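Long-range contacts in minor fimbrium subunit Mfa5 (Porphyromonas gingivalis ATCC 33277, PDB 6TO1), which serves as an accessory subunit of the minor fimbriae, surface pili that mediate biofilm formation and adhesion to host cells and to other oral bacteria: residues A[175-180]-A[207-212]; A[128-133]-A[229-234]; A[239-244]-A[305-310]; A[343-348]-A[375-380]. One frame throughout, in Å; residues are numbered along the deposited sequence. Where two conformers were deposited one is given.

How the contacts relate
All four contacts lie in the von Willebrand factor A part of the chain. Contact 2 is its buried centre, two parallel strands joined by regular backbone bonds and by aliphatic and methionine side chains. Contact 1 shares that sheet, since strand 170-177 pairs with strand 126-133, but its chemistry turns polar toward the magnesium ion. Contact 3, only partly buried, joins two loops beyond the sheet end and meets contact 1 through Gln210 and Tyr242 and through a shared phosphate. Contact 4 is a small, buried helix pair meeting by van der Waals touches; Leu375 and Thr378 reach Leu232 of contact 2, while Glu347 accepts hydrogen bonds from Gln210 of contact 1 and Tyr309 of contact 3.

Contact 1. Residues A[175-180]-A[207-212]; sequences VSYDHE and THTQGG. With MG (magnesium ion), chain B; PO4 (phosphate ion), chain C.
Tyr177 lays its ring along the start of helix 209-220, and this is the tightly packed part of the contact. Its CD1 lies 3.4 Å from the carbonyl oxygen O of His208, CD2 is 4.0 Å from CA of Gly212, and the methyl CG2 of Thr207 approaches the ring edge near CE1. Gly212, lacking a side chain, lets the helix come this close to the ring. With CG placed between the backbone N and the carbonyl carbon (chi1 68°), the ring reaches along the first turn and brings its OH to 2.9 Å from OG1 of Thr209; the two hydroxyls are hydrogen-bonded. Beside the ring, the backbone N of His208 donates to O of Asp178 over 2.7 Å, joining the residue just after the strand to the N-cap residue of the helix. His208 ND1 in turn accepts from Gly211 N at 2.9 Å, the donor standing 28° out of the imidazole plane, while the CD2 edge of the same ring faces His179 O.

Packing is looser toward the partly exposed His179 and Glu180, whose CB atoms point away from segment 207-212; His179 stacks on Trp205 and Glu180 bonds to Ser313. Asp178, though buried, also points its CB away and bonds to His182 and Gln134. On the metal side, Thr207 OG1 binds magnesium at 2.1 Å and donates to phosphate O2, and two waters, Ser135 and Ser137 complete the shell with phosphate O4. A threonine and two serines around a magnesium ion are characteristic of the metal-ion-dependent adhesion site (MIDAS) of von Willebrand factor A domains.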
loop_
_atom_site.group_PDB
_atom_site.type_symbol
_atom_site.label_atom_id
_atom_site.label_comp_id
_atom_site.label_asym_id
_atom_site.label_seq_id
_atom_site.Cartn_x
_atom_site.Cartn_y
_atom_site.Cartn_z
ATOM N N VAL A 175 -25.123 19.769 8.192
ATOM C CA VAL A 175 -26.553 20.022 8.243
ATOM C C VAL A 175 -26.956 20.324 9.693
ATOM O O VAL A 175 -26.512 19.653 10.628
ATOM C CB VAL A 175 -27.345 18.796 7.723
ATOM C CG1 VAL A 175 -28.846 19.021 7.920
ATOM C CG2 VAL A 175 -27.042 18.506 6.257
ATOM N N SER A 176 -27.820 21.312 9.884
ATOM C CA SER A 176 -28.497 21.491 11.160
ATOM C C SER A 176 -29.991 21.358 10.896
ATOM O O SER A 176 -30.451 21.427 9.750
ATOM C CB SER A 176 -28.183 22.838 11.809
ATOM O OG SER A 176 -28.779 23.895 11.081
ATOM N N TYR A 177 -30.763 21.137 11.959
ATOM C CA TYR A 177 -32.181 21.090 11.752
ATOM C C TYR A 177 -32.932 21.467 13.017
ATOM O O TYR A 177 -32.470 21.265 14.145
ATOM C CB TYR A 177 -32.662 19.708 11.257
ATOM C CG TYR A 177 -32.539 18.596 12.276
ATOM C CD1 TYR A 177 -33.604 18.247 13.091
ATOM C CD2 TYR A 177 -31.370 17.871 12.403
ATOM C CE1 TYR A 177 -33.499 17.230 14.005
ATOM C CE2 TYR A 177 -31.262 16.864 13.316
ATOM C CZ TYR A 177 -32.331 16.536 14.115
ATOM O OH TYR A 177 -32.214 15.498 15.022
ATOM N N ASP A 178 -34.106 22.023 12.783
ATOM C CA ASP A 178 -35.121 22.247 13.804
ATOM C C ASP A 178 -36.435 21.738 13.207
ATOM O O ASP A 178 -36.585 20.531 12.954
ATOM C CB ASP A 178 -35.181 23.716 14.221
ATOM C CG ASP A 178 -35.103 24.682 13.053
ATOM O OD1 ASP A 178 -36.128 24.859 12.352
ATOM O OD2 ASP A 178 -33.991 25.269 12.845
ATOM N N HIS A 179 -37.414 22.618 12.998
ATOM C CA HIS A 179 -38.608 22.162 12.298
ATOM C C HIS A 179 -38.376 22.002 10.802
ATOM O O HIS A 179 -39.258 21.494 10.109
ATOM C CB HIS A 179 -39.815 23.093 12.541
ATOM C CG HIS A 179 -39.569 24.527 12.201
ATOM N ND1 HIS A 179 -39.105 25.429 13.133
ATOM C CD2 HIS A 179 -39.708 25.213 11.040
ATOM C CE1 HIS A 179 -38.987 26.618 12.565
ATOM N NE2 HIS A 179 -39.346 26.512 11.297
ATOM N N GLU A 180 -37.204 22.383 10.297
ATOM C CA GLU A 180 -36.800 22.146 8.919
ATOM C C GLU A 180 -35.280 22.005 8.906
ATOM O O GLU A 180 -34.600 22.484 9.820
ATOM C CB GLU A 180 -37.256 23.299 8.005
ATOM C CG GLU A 180 -36.549 24.558 8.380
ATOM C CD GLU A 180 -37.120 25.807 7.764
ATOM O OE1 GLU A 180 -37.830 25.712 6.747
ATOM O OE2 GLU A 180 -36.827 26.892 8.313
ATOM N N THR A 207 -38.360 19.321 15.928
ATOM C CA THR A 207 -37.263 18.362 15.791
ATOM C C THR A 207 -37.556 17.451 14.597
ATOM O O THR A 207 -38.081 16.338 14.749
ATOM C CB THR A 207 -37.061 17.570 17.089
ATOM O OG1 THR A 207 -36.945 18.449 18.228
ATOM C CG2 THR A 207 -35.827 16.688 16.990
ATOM N N HIS A 208 -37.187 17.915 13.404
ATOM C CA HIS A 208 -37.491 17.220 12.140
ATOM C C HIS A 208 -36.300 16.342 11.749
ATOM O O HIS A 208 -35.555 16.612 10.806
ATOM C CB HIS A 208 -37.813 18.244 11.065
ATOM C CG HIS A 208 -38.652 17.741 9.930
ATOM N ND1 HIS A 208 -38.419 16.547 9.282
ATOM C CD2 HIS A 208 -39.698 18.314 9.294
ATOM C CE1 HIS A 208 -39.294 16.405 8.298
ATOM N NE2 HIS A 208 -40.091 17.459 8.296
ATOM N N THR A 209 -36.080 15.303 12.566
ATOM C CA THR A 209 -34.900 14.457 12.376
ATOM C C THR A 209 -34.926 13.791 11.001
ATOM O O THR A 209 -33.897 13.700 10.323
ATOM C CB THR A 209 -34.829 13.455 13.522
ATOM O OG1 THR A 209 -34.814 14.181 14.764
ATOM C CG2 THR A 209 -33.588 12.564 13.445
ATOM N N GLN A 210 -36.094 13.351 10.560
ATOM C CA GLN A 210 -36.191 12.817 9.209
ATOM C C GLN A 210 -35.683 13.838 8.200
ATOM O O GLN A 210 -34.937 13.498 7.276
ATOM C CB GLN A 210 -37.627 12.425 8.899
ATOM C CG GLN A 210 -37.826 12.142 7.430
ATOM C CD GLN A 210 -39.197 11.614 7.083
ATOM O OE1 GLN A 210 -40.217 12.025 7.666
ATOM N NE2 GLN A 210 -39.232 10.686 6.117
ATOM N N GLY A 211 -36.058 15.108 8.379
ATOM C CA GLY A 211 -35.635 16.131 7.428
ATOM C C GLY A 211 -34.134 16.358 7.434
ATOM O O GLY A 211 -33.513 16.533 6.375
ATOM N N GLY A 212 -33.523 16.361 8.621
ATOM C CA GLY A 212 -32.079 16.424 8.692
ATOM C C GLY A 212 -31.424 15.264 7.967
ATOM O O GLY A 212 -30.475 15.450 7.203
HETATM MG MG MG B . -36.048 18.562 20.084
HETATM P P PO4 C . -38.682 20.469 20.150
HETATM O O1 PO4 C . -38.734 21.979 19.856
HETATM O O2 PO4 C . -39.276 19.704 18.974
HETATM O O3 PO4 C . -39.558 20.226 21.364
HETATM O O4 PO4 C . -37.308 20.034 20.493
HETATM O O HOH W 1 -34.680 17.074 19.870
HETATM O O HOH W 2 -37.283 17.068 20.898
#

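Contact 2. Residues A[128-133]-A[229-234]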
loop_
_atom_site.group_PDB
_atom_site.type_symbol
_atom_site.label_atom_id
_atom_site.label_comp_id
_atom_site.label_asym_id
_atom_site.label_seq_id
_atom_site.Cartn_x
_atom_site.Cartn_y
_atom_site.Cartn_z
ATOM N N VAL A 128 -18.162 12.574 4.895
ATOM C CA VAL A 128 -18.927 12.587 6.142
ATOM C C VAL A 128 -19.931 13.718 6.067
ATOM O O VAL A 128 -19.574 14.836 5.675
ATOM C CB VAL A 128 -18.012 12.793 7.368
ATOM C CG1 VAL A 128 -18.819 12.838 8.653
ATOM C CG2 VAL A 128 -16.925 11.732 7.396
ATOM N N VAL A 129 -21.174 13.443 6.449
ATOM C CA VAL A 129 -22.163 14.492 6.643
ATOM C C VAL A 129 -22.540 14.504 8.111
ATOM O O VAL A 129 -23.076 13.517 8.631
ATOM C CB VAL A 129 -23.437 14.313 5.795
ATOM C CG1 VAL A 129 -24.334 15.557 6.019
ATOM C CG2 VAL A 129 -23.115 14.120 4.339
ATOM N N MET A 130 -22.264 15.616 8.780
ATOM C CA MET A 130 -22.666 15.808 10.159
ATOM C C MET A 130 -24.033 16.472 10.170
ATOM O O MET A 130 -24.271 17.426 9.419
ATOM C CB MET A 130 -21.653 16.674 10.900
ATOM C CG MET A 130 -20.291 16.030 11.053
ATOM S SD MET A 130 -19.132 17.162 11.845
ATOM C CE MET A 130 -19.757 17.239 13.523
ATOM N N VAL A 131 -24.920 15.965 11.030
ATOM C CA VAL A 131 -26.323 16.428 11.134
ATOM C C VAL A 131 -26.596 16.747 12.600
ATOM O O VAL A 131 -26.614 15.830 13.446
ATOM C CB VAL A 131 -27.304 15.353 10.622
ATOM C CG1 VAL A 131 -28.730 15.855 10.618
ATOM C CG2 VAL A 131 -26.862 14.873 9.246
ATOM N N ILE A 132 -26.861 18.021 12.907
ATOM C CA ILE A 132 -26.971 18.472 14.293
ATOM C C ILE A 132 -28.374 19.012 14.567
ATOM O O ILE A 132 -28.845 19.929 13.890
ATOM C CB ILE A 132 -25.898 19.520 14.655
ATOM C CG1 ILE A 132 -24.510 19.027 14.219
ATOM C CG2 ILE A 132 -25.909 19.813 16.171
ATOM C CD1 ILE A 132 -23.349 19.923 14.647
ATOM N N ASP A 133 -29.012 18.438 15.594
ATOM C CA ASP A 133 -30.286 18.863 16.180
ATOM C C ASP A 133 -30.100 20.191 16.905
ATOM O O ASP A 133 -29.359 20.249 17.886
ATOM C CB ASP A 133 -30.668 17.731 17.126
ATOM C CG ASP A 133 -31.992 17.900 17.823
ATOM O OD1 ASP A 133 -32.609 18.987 17.827
ATOM O OD2 ASP A 133 -32.403 16.883 18.417
ATOM N N HIS A 229 -20.202 8.331 5.553
ATOM C CA HIS A 229 -20.723 8.348 6.911
ATOM C C HIS A 229 -21.684 9.509 7.128
ATOM O O HIS A 229 -21.438 10.623 6.665
ATOM C CB HIS A 229 -19.605 8.501 7.961
ATOM C CG HIS A 229 -18.564 7.432 7.920
ATOM N ND1 HIS A 229 -18.574 6.354 8.781
ATOM C CD2 HIS A 229 -17.476 7.277 7.135
ATOM C CE1 HIS A 229 -17.518 5.593 8.546
ATOM N NE2 HIS A 229 -16.845 6.125 7.538
ATOM N N ILE A 230 -22.766 9.243 7.850
ATOM C CA ILE A 230 -23.642 10.274 8.400
ATOM C C ILE A 230 -23.544 10.194 9.911
ATOM O O ILE A 230 -23.697 9.111 10.486
ATOM C CB ILE A 230 -25.097 10.107 7.937
ATOM C CG1 ILE A 230 -25.153 10.254 6.421
ATOM C CG2 ILE A 230 -26.018 11.073 8.675
ATOM C CD1 ILE A 230 -26.524 9.875 5.812
ATOM N N ILE A 231 -23.279 11.333 10.549
ATOM C CA ILE A 231 -23.226 11.426 12.005
ATOM C C ILE A 231 -24.390 12.294 12.476
ATOM O O ILE A 231 -24.415 13.496 12.206
ATOM C CB ILE A 231 -21.888 12.021 12.494
ATOM C CG1 ILE A 231 -20.707 11.178 12.036
ATOM C CG2 ILE A 231 -21.902 12.214 14.030
ATOM C CD1 ILE A 231 -19.343 11.959 12.107
ATOM N N LEU A 232 -25.311 11.710 13.243
ATOM C CA LEU A 232 -26.460 12.431 13.769
ATOM C C LEU A 232 -26.251 12.714 15.244
ATOM O O LEU A 232 -26.040 11.795 16.034
ATOM C CB LEU A 232 -27.752 11.625 13.570
ATOM C CG LEU A 232 -29.033 12.177 14.150
ATOM C CD1 LEU A 232 -29.449 13.485 13.494
ATOM C CD2 LEU A 232 -30.129 11.090 14.011
ATOM N N MET A 233 -26.342 13.982 15.612
ATOM C CA MET A 233 -26.145 14.455 16.973
ATOM C C MET A 233 -27.475 15.031 17.436
ATOM O O MET A 233 -27.892 16.099 16.970
ATOM C CB MET A 233 -25.031 15.509 17.010
ATOM C CG MET A 233 -23.673 14.909 16.679
ATOM S SD MET A 233 -22.466 16.029 15.935
ATOM C CE MET A 233 -22.356 17.270 17.219
ATOM N N SER A 234 -28.156 14.327 18.329
ATOM C CA SER A 234 -29.523 14.702 18.658
ATOM C C SER A 234 -29.828 14.274 20.082
ATOM O O SER A 234 -29.210 13.352 20.608
ATOM C CB SER A 234 -30.505 14.056 17.665
ATOM O OG SER A 234 -31.842 14.275 18.092
#
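Strands 128-133 and 229-234 are parallel neighbours in the central sheet of the von Willebrand factor A domain, a Rossmann-like alpha/beta fold, and run at 14° to each other. Five backbone hydrogen bonds join them in alternation, from Val129 N to His229 O at one end to Asp133 N to Met233 O, 2.9 Å, at the other.

On the face that carries Met130 and Ile132, CE of Met233 reaches CD1 of Ile132 at 3.8 Å, the two side chains running side by side. Further back, CG1 of Val128 meets CD1 of Ile231 at 3.6 Å. Helix 143-160 covers this face through Met160, Val157 and Ser152. On the reverse face Val131 spreads its two methyls, CG2 toward CG2 of Ile230 and CG1 to 3.8 Å from CD1 of Leu232; Ala216 of helix 209-220 packs above.

Both ends carry polar side chains. His229 bonds through ND1 to His359, and beside the magnesium site Asp133 has CG anti to the backbone N (chi1 -178°), which carries OD2 across to Ser234. OD1 takes a hydrogen bond from Ser135, a magnesium ligand, and Ser234 OG donates to the anti side of Asp133 OD2 over 2.7 Å.

Contact 3. Residues A[239-244]-A[305-310]; sequences TEQYPV and SKFDYS. With PO4 (phosphate ion), chain C.
Asp308 N donates to Pro243 O over 3.0 Å, a nearly straight bond (172°) that ties together two loops of the von Willebrand factor A region. Alongside, Val244 and Phe307 form a single beta bridge, with Val244 CA 3.3 Å from Lys306 O. Val244 sets CG1 against the aliphatic CD of Lys306 at 3.8 Å, while its CG2 approaches CE1 of Phe307. NE2 of Gln241 stands at the edge of the same ring. Tyr242 and Tyr309 meet obliquely, planes 78° apart, with Tyr242 CD2 3.7 Å from Tyr309 CD1.

In the next shell, the Gln241 amide is positioned by the bond from NE2 to Tyr242 O, which lies in the amide plane. Tyr242 OH bonds to Leu312 O and Tyr309 OH to Glu347, while Lys214 makes a cation-pi contact with the Tyr309 ring. Lys306, bent at chi2 as it passes Val244, forms a salt bridge with Asp251. Further out, Thr239 OG1 reaches phosphate O2 at 2.6 Å, beside the magnesium site. Asp308 itself is braced by an Asx turn: OD1 accepts Ser310 N on the anti side at 2.9 Å, 30° out of the carboxylate plane, and Ser310 OG on the syn side, also tilted.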
loop_
_atom_site.group_PDB
_atom_site.type_symbol
_atom_site.label_atom_id
_atom_site.label_comp_id
_atom_site.label_asym_id
_atom_site.label_seq_id
_atom_site.Cartn_x
_atom_site.Cartn_y
_atom_site.Cartn_z
ATOM N N THR A 239 -39.890 15.135 16.710
ATOM C CA THR A 239 -41.225 15.662 16.886
ATOM C C THR A 239 -41.860 16.166 15.593
ATOM O O THR A 239 -42.978 16.692 15.638
ATOM C CB THR A 239 -41.225 16.811 17.915
ATOM O OG1 THR A 239 -40.377 17.869 17.457
ATOM C CG2 THR A 239 -40.779 16.336 19.285
ATOM N N GLU A 240 -41.180 16.049 14.459
ATOM C CA GLU A 240 -41.689 16.489 13.161
ATOM C C GLU A 240 -41.289 15.472 12.105
ATOM O O GLU A 240 -40.260 14.802 12.241
ATOM C CB GLU A 240 -41.124 17.855 12.753
ATOM C CG GLU A 240 -41.349 18.959 13.789
ATOM C CD GLU A 240 -42.630 19.740 13.566
ATOM O OE1 GLU A 240 -43.341 19.495 12.564
ATOM O OE2 GLU A 240 -42.946 20.604 14.421
ATOM N N GLN A 241 -42.077 15.385 11.036
ATOM C CA GLN A 241 -41.752 14.490 9.936
ATOM C C GLN A 241 -42.436 14.959 8.656
ATOM O O GLN A 241 -43.257 15.882 8.653
ATOM C CB GLN A 241 -42.148 13.046 10.270
ATOM C CG GLN A 241 -43.637 12.785 10.190
ATOM C CD GLN A 241 -43.966 11.301 10.230
ATOM O OE1 GLN A 241 -43.950 10.680 11.276
ATOM N NE2 GLN A 241 -44.244 10.731 9.076
ATOM N N TYR A 242 -42.092 14.275 7.550
ATOM C CA TYR A 242 -42.702 14.592 6.276
ATOM C C TYR A 242 -44.040 13.873 6.109
ATOM O O TYR A 242 -44.246 12.775 6.647
ATOM C CB TYR A 242 -41.785 14.192 5.110
ATOM C CG TYR A 242 -40.545 15.045 5.003
ATOM C CD1 TYR A 242 -40.645 16.437 4.994
ATOM C CD2 TYR A 242 -39.281 14.465 4.925
ATOM C CE1 TYR A 242 -39.532 17.223 4.908
ATOM C CE2 TYR A 242 -38.143 15.249 4.839
ATOM C CZ TYR A 242 -38.281 16.632 4.844
ATOM O OH TYR A 242 -37.174 17.424 4.761
ATOM N N PRO A 243 -44.919 14.439 5.286
ATOM C CA PRO A 243 -46.205 13.793 5.018
ATOM C C PRO A 243 -46.046 12.449 4.335
ATOM O O PRO A 243 -45.104 12.213 3.573
ATOM C CB PRO A 243 -46.919 14.781 4.084
ATOM C CG PRO A 243 -46.217 16.082 4.262
ATOM C CD PRO A 243 -44.795 15.746 4.611
ATOM N N VAL A 244 -47.010 11.586 4.591
ATOM C CA VAL A 244 -47.097 10.270 3.978
ATOM C C VAL A 244 -48.129 10.337 2.850
ATOM O O VAL A 244 -49.282 10.714 3.077
ATOM C CB VAL A 244 -47.493 9.212 5.015
ATOM C CG1 VAL A 244 -47.764 7.870 4.340
ATOM C CG2 VAL A 244 -46.430 9.055 6.111
ATOM N N SER A 305 -41.039 5.733 -1.574
ATOM C CA SER A 305 -42.075 6.354 -2.387
ATOM C C SER A 305 -43.279 6.814 -1.570
ATOM O O SER A 305 -44.110 7.585 -2.082
ATOM C CB SER A 305 -42.520 5.366 -3.478
ATOM O OG SER A 305 -43.113 4.220 -2.891
ATOM N N LYS A 306 -43.375 6.413 -0.315
ATOM C CA LYS A 306 -44.487 6.833 0.524
ATOM C C LYS A 306 -44.316 8.229 1.127
ATOM O O LYS A 306 -45.291 8.770 1.663
ATOM C CB LYS A 306 -44.694 5.795 1.627
ATOM C CG LYS A 306 -45.726 4.735 1.273
ATOM C CD LYS A 306 -47.108 5.246 1.710
ATOM C CE LYS A 306 -48.160 4.234 1.532
ATOM N NZ LYS A 306 -49.469 4.888 1.692
ATOM N N PHE A 307 -43.126 8.829 1.085
ATOM C CA PHE A 307 -42.949 10.143 1.679
ATOM C C PHE A 307 -43.010 11.237 0.630
ATOM O O PHE A 307 -42.503 11.085 -0.489
ATOM C CB PHE A 307 -41.628 10.241 2.444
ATOM C CG PHE A 307 -41.594 9.418 3.686
ATOM C CD1 PHE A 307 -42.308 9.790 4.805
ATOM C CD2 PHE A 307 -40.850 8.248 3.736
ATOM C CE1 PHE A 307 -42.274 8.992 5.966
ATOM C CE2 PHE A 307 -40.804 7.480 4.856
ATOM C CZ PHE A 307 -41.516 7.860 5.991
ATOM N N ASP A 308 -43.632 12.349 0.993
ATOM C CA ASP A 308 -43.664 13.522 0.135
ATOM C C ASP A 308 -42.479 14.404 0.509
ATOM O O ASP A 308 -42.474 15.048 1.560
ATOM C CB ASP A 308 -44.986 14.273 0.259
ATOM C CG ASP A 308 -45.080 15.450 -0.691
ATOM O OD1 ASP A 308 -44.113 15.747 -1.435
ATOM O OD2 ASP A 308 -46.147 16.090 -0.662
ATOM N N TYR A 309 -41.481 14.432 -0.368
ATOM C CA TYR A 309 -40.288 15.234 -0.163
ATOM C C TYR A 309 -40.288 16.506 -1.003
ATOM O O TYR A 309 -39.286 17.226 -1.020
ATOM C CB TYR A 309 -39.049 14.435 -0.523
ATOM C CG TYR A 309 -38.761 13.170 0.262
ATOM C CD1 TYR A 309 -38.381 13.218 1.602
ATOM C CD2 TYR A 309 -38.798 11.938 -0.364
ATOM C CE1 TYR A 309 -38.059 12.047 2.302
ATOM C CE2 TYR A 309 -38.468 10.765 0.316
ATOM C CZ TYR A 309 -38.088 10.835 1.646
ATOM O OH TYR A 309 -37.776 9.685 2.301
ATOM N N SER A 310 -41.390 16.807 -1.685
ATOM C CA SER A 310 -41.407 17.923 -2.639
ATOM C C SER A 310 -41.075 19.257 -1.982
ATOM O O SER A 310 -40.480 20.132 -2.624
ATOM C CB SER A 310 -42.773 17.980 -3.325
ATOM O OG SER A 310 -43.801 18.348 -2.407
HETATM P P PO4 C . -38.682 20.469 20.150
HETATM O O1 PO4 C . -38.734 21.979 19.856
HETATM O O2 PO4 C . -39.276 19.704 18.974
HETATM O O3 PO4 C . -39.558 20.226 21.364
HETATM O O4 PO4 C . -37.308 20.034 20.493
#

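Contact 4. Residues A[343-348]-A[375-380]; sequences AAINEA and LKLTAT. With PO4 (phosphate ion), chain D.
Ile345 and Ala348, one turn apart on helix 340-353, meet Leu377 and Thr378 in the last turn of helix 369-378. The apolar touches come first. Ile345 CD1 lies 3.8 Å from CB of Leu377, and the two side chains cross at a slant; Leu377 CD1 lies a little further from the same methyl. Ala348 presents its methyl group to Thr378, CB to CG2, at 3.7 Å. The backbones are closest at Ile345 and Thr378, whose CA atoms are 4.6 Å apart.

A second group pairs carbon with oxygen. Ile345 CG1 stands 3.4 Å from OG1 of Thr378, and Ala348 CB is 3.5 Å from O of Thr378. The Thr378 hydroxyl is anti to its own carbonyl carbon (chi1 -57°), which leaves CG2 turned to Ala348 and lets OG1 bond back to Ser374 O within its own helix. Thus the threonine offers each neighbour a different branch.

Charged and hydrogen-bonding groups lie around this small buried patch. Glu347 turns away to Arg217 and Gln210, while Lys352 NZ donates to Ala379 O just beyond the helix end. Lys376, on the far side of its helix, reaches Glu382 and, through NZ, phosphate O2 at 3.0 Å. Thr378 also touches Thr360 of the sheet strand 357-362, which follows helix 340-353 in the chain. Neighbouring helices packed against a largely parallel sheet are characteristic of the alpha/beta von Willebrand factor A fold.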
loop_
_atom_site.group_PDB
_atom_site.type_symbol
_atom_site.label_atom_id
_atom_site.label_comp_id
_atom_site.label_asym_id
_atom_site.label_seq_id
_atom_site.Cartn_x
_atom_site.Cartn_y
_atom_site.Cartn_z
ATOM N N ALA A 343 -40.318 7.600 11.819
ATOM C CA ALA A 343 -40.055 8.144 10.488
ATOM C C ALA A 343 -38.561 8.409 10.273
ATOM O O ALA A 343 -38.044 8.229 9.164
ATOM C CB ALA A 343 -40.845 9.427 10.264
ATOM N N ALA A 344 -37.867 8.854 11.313
ATOM C CA ALA A 344 -36.429 9.085 11.201
ATOM C C ALA A 344 -35.658 7.782 11.061
ATOM O O ALA A 344 -34.685 7.717 10.304
ATOM C CB ALA A 344 -35.942 9.871 12.408
ATOM N N ILE A 345 -36.035 6.745 11.815
ATOM C CA ILE A 345 -35.428 5.433 11.597
ATOM C C ILE A 345 -35.653 4.996 10.145
ATOM O O ILE A 345 -34.752 4.458 9.490
ATOM C CB ILE A 345 -35.977 4.397 12.592
ATOM C CG1 ILE A 345 -35.677 4.805 14.041
ATOM C CG2 ILE A 345 -35.415 3.039 12.223
ATOM C CD1 ILE A 345 -36.498 4.067 15.074
ATOM N N ASN A 346 -36.870 5.240 9.626
ATOM C CA ASN A 346 -37.238 4.889 8.254
ATOM C C ASN A 346 -36.339 5.597 7.255
ATOM O O ASN A 346 -35.844 4.987 6.290
ATOM C CB ASN A 346 -38.719 5.275 8.056
ATOM C CG ASN A 346 -39.450 4.449 7.018
ATOM O OD1 ASN A 346 -40.677 4.297 7.108
ATOM N ND2 ASN A 346 -38.751 3.988 6.011
ATOM N N GLU A 347 -36.110 6.895 7.473
ATOM C CA GLU A 347 -35.275 7.686 6.588
ATOM C C GLU A 347 -33.828 7.215 6.639
ATOM O O GLU A 347 -33.154 7.138 5.604
ATOM C CB GLU A 347 -35.375 9.146 6.993
ATOM C CG GLU A 347 -34.737 10.098 6.020
ATOM C CD GLU A 347 -35.509 10.204 4.721
ATOM O OE1 GLU A 347 -36.742 9.995 4.743
ATOM O OE2 GLU A 347 -34.892 10.503 3.682
ATOM N N ALA A 348 -33.349 6.869 7.827
ATOM C CA ALA A 348 -32.011 6.320 7.927
ATOM C C ALA A 348 -31.898 5.010 7.172
ATOM O O ALA A 348 -30.831 4.703 6.650
ATOM C CB ALA A 348 -31.617 6.133 9.385
ATOM N N LEU A 375 -32.487 6.353 18.636
ATOM C CA LEU A 375 -31.179 6.613 18.038
ATOM C C LEU A 375 -30.381 5.329 17.815
ATOM O O LEU A 375 -29.625 5.238 16.851
ATOM C CB LEU A 375 -30.393 7.606 18.905
ATOM C CG LEU A 375 -30.982 9.038 18.900
ATOM C CD1 LEU A 375 -30.231 9.861 19.941
ATOM C CD2 LEU A 375 -30.861 9.679 17.546
ATOM N N LYS A 376 -30.543 4.323 18.669
ATOM C CA LYS A 376 -29.856 3.064 18.419
ATOM C C LYS A 376 -30.327 2.428 17.115
ATOM O O LYS A 376 -29.519 1.895 16.352
ATOM C CB LYS A 376 -30.069 2.089 19.578
ATOM C CG LYS A 376 -29.284 2.401 20.797
ATOM C CD LYS A 376 -29.587 1.367 21.930
ATOM C CE LYS A 376 -29.028 1.836 23.243
ATOM N NZ LYS A 376 -29.216 0.761 24.254
ATOM N N LEU A 377 -31.637 2.477 16.840
ATOM C CA LEU A 377 -32.163 1.859 15.628
ATOM C C LEU A 377 -31.860 2.692 14.387
ATOM O O LEU A 377 -31.871 2.164 13.273
ATOM C CB LEU A 377 -33.673 1.648 15.775
ATOM C CG LEU A 377 -34.100 0.555 16.752
ATOM C CD1 LEU A 377 -35.629 0.332 16.666
ATOM C CD2 LEU A 377 -33.395 -0.745 16.523
ATOM N N THR A 378 -31.674 4.012 14.558
ATOM C CA THR A 378 -31.317 4.906 13.478
ATOM C C THR A 378 -29.884 4.648 13.021
ATOM O O THR A 378 -29.590 4.684 11.818
ATOM C CB THR A 378 -31.467 6.364 13.946
ATOM O OG1 THR A 378 -32.794 6.616 14.414
ATOM C CG2 THR A 378 -31.165 7.319 12.834
ATOM N N ALA A 379 -29.002 4.305 13.966
ATOM C CA ALA A 379 -27.616 4.013 13.645
ATOM C C ALA A 379 -27.495 2.686 12.898
ATOM O O ALA A 379 -28.423 1.873 12.855
ATOM C CB ALA A 379 -26.776 3.940 14.917
ATOM N N THR A 380 -26.312 2.466 12.323
ATOM C CA THR A 380 -26.057 1.235 11.582
ATOM C C THR A 380 -26.291 0.010 12.451
ATOM O O THR A 380 -26.840 -0.996 11.985
ATOM C CB THR A 380 -24.627 1.246 11.052
ATOM O OG1 THR A 380 -24.559 2.101 9.905
ATOM C CG2 THR A 380 -24.165 -0.152 10.616
HETATM P P PO4 D . -30.956 2.915 27.016
HETATM O O1 PO4 D . -29.626 3.531 26.636
HETATM O O2 PO4 D . -31.347 1.846 26.019
HETATM O O3 PO4 D . -30.866 2.229 28.359
HETATM O O4 PO4 D . -32.031 3.973 27.057
#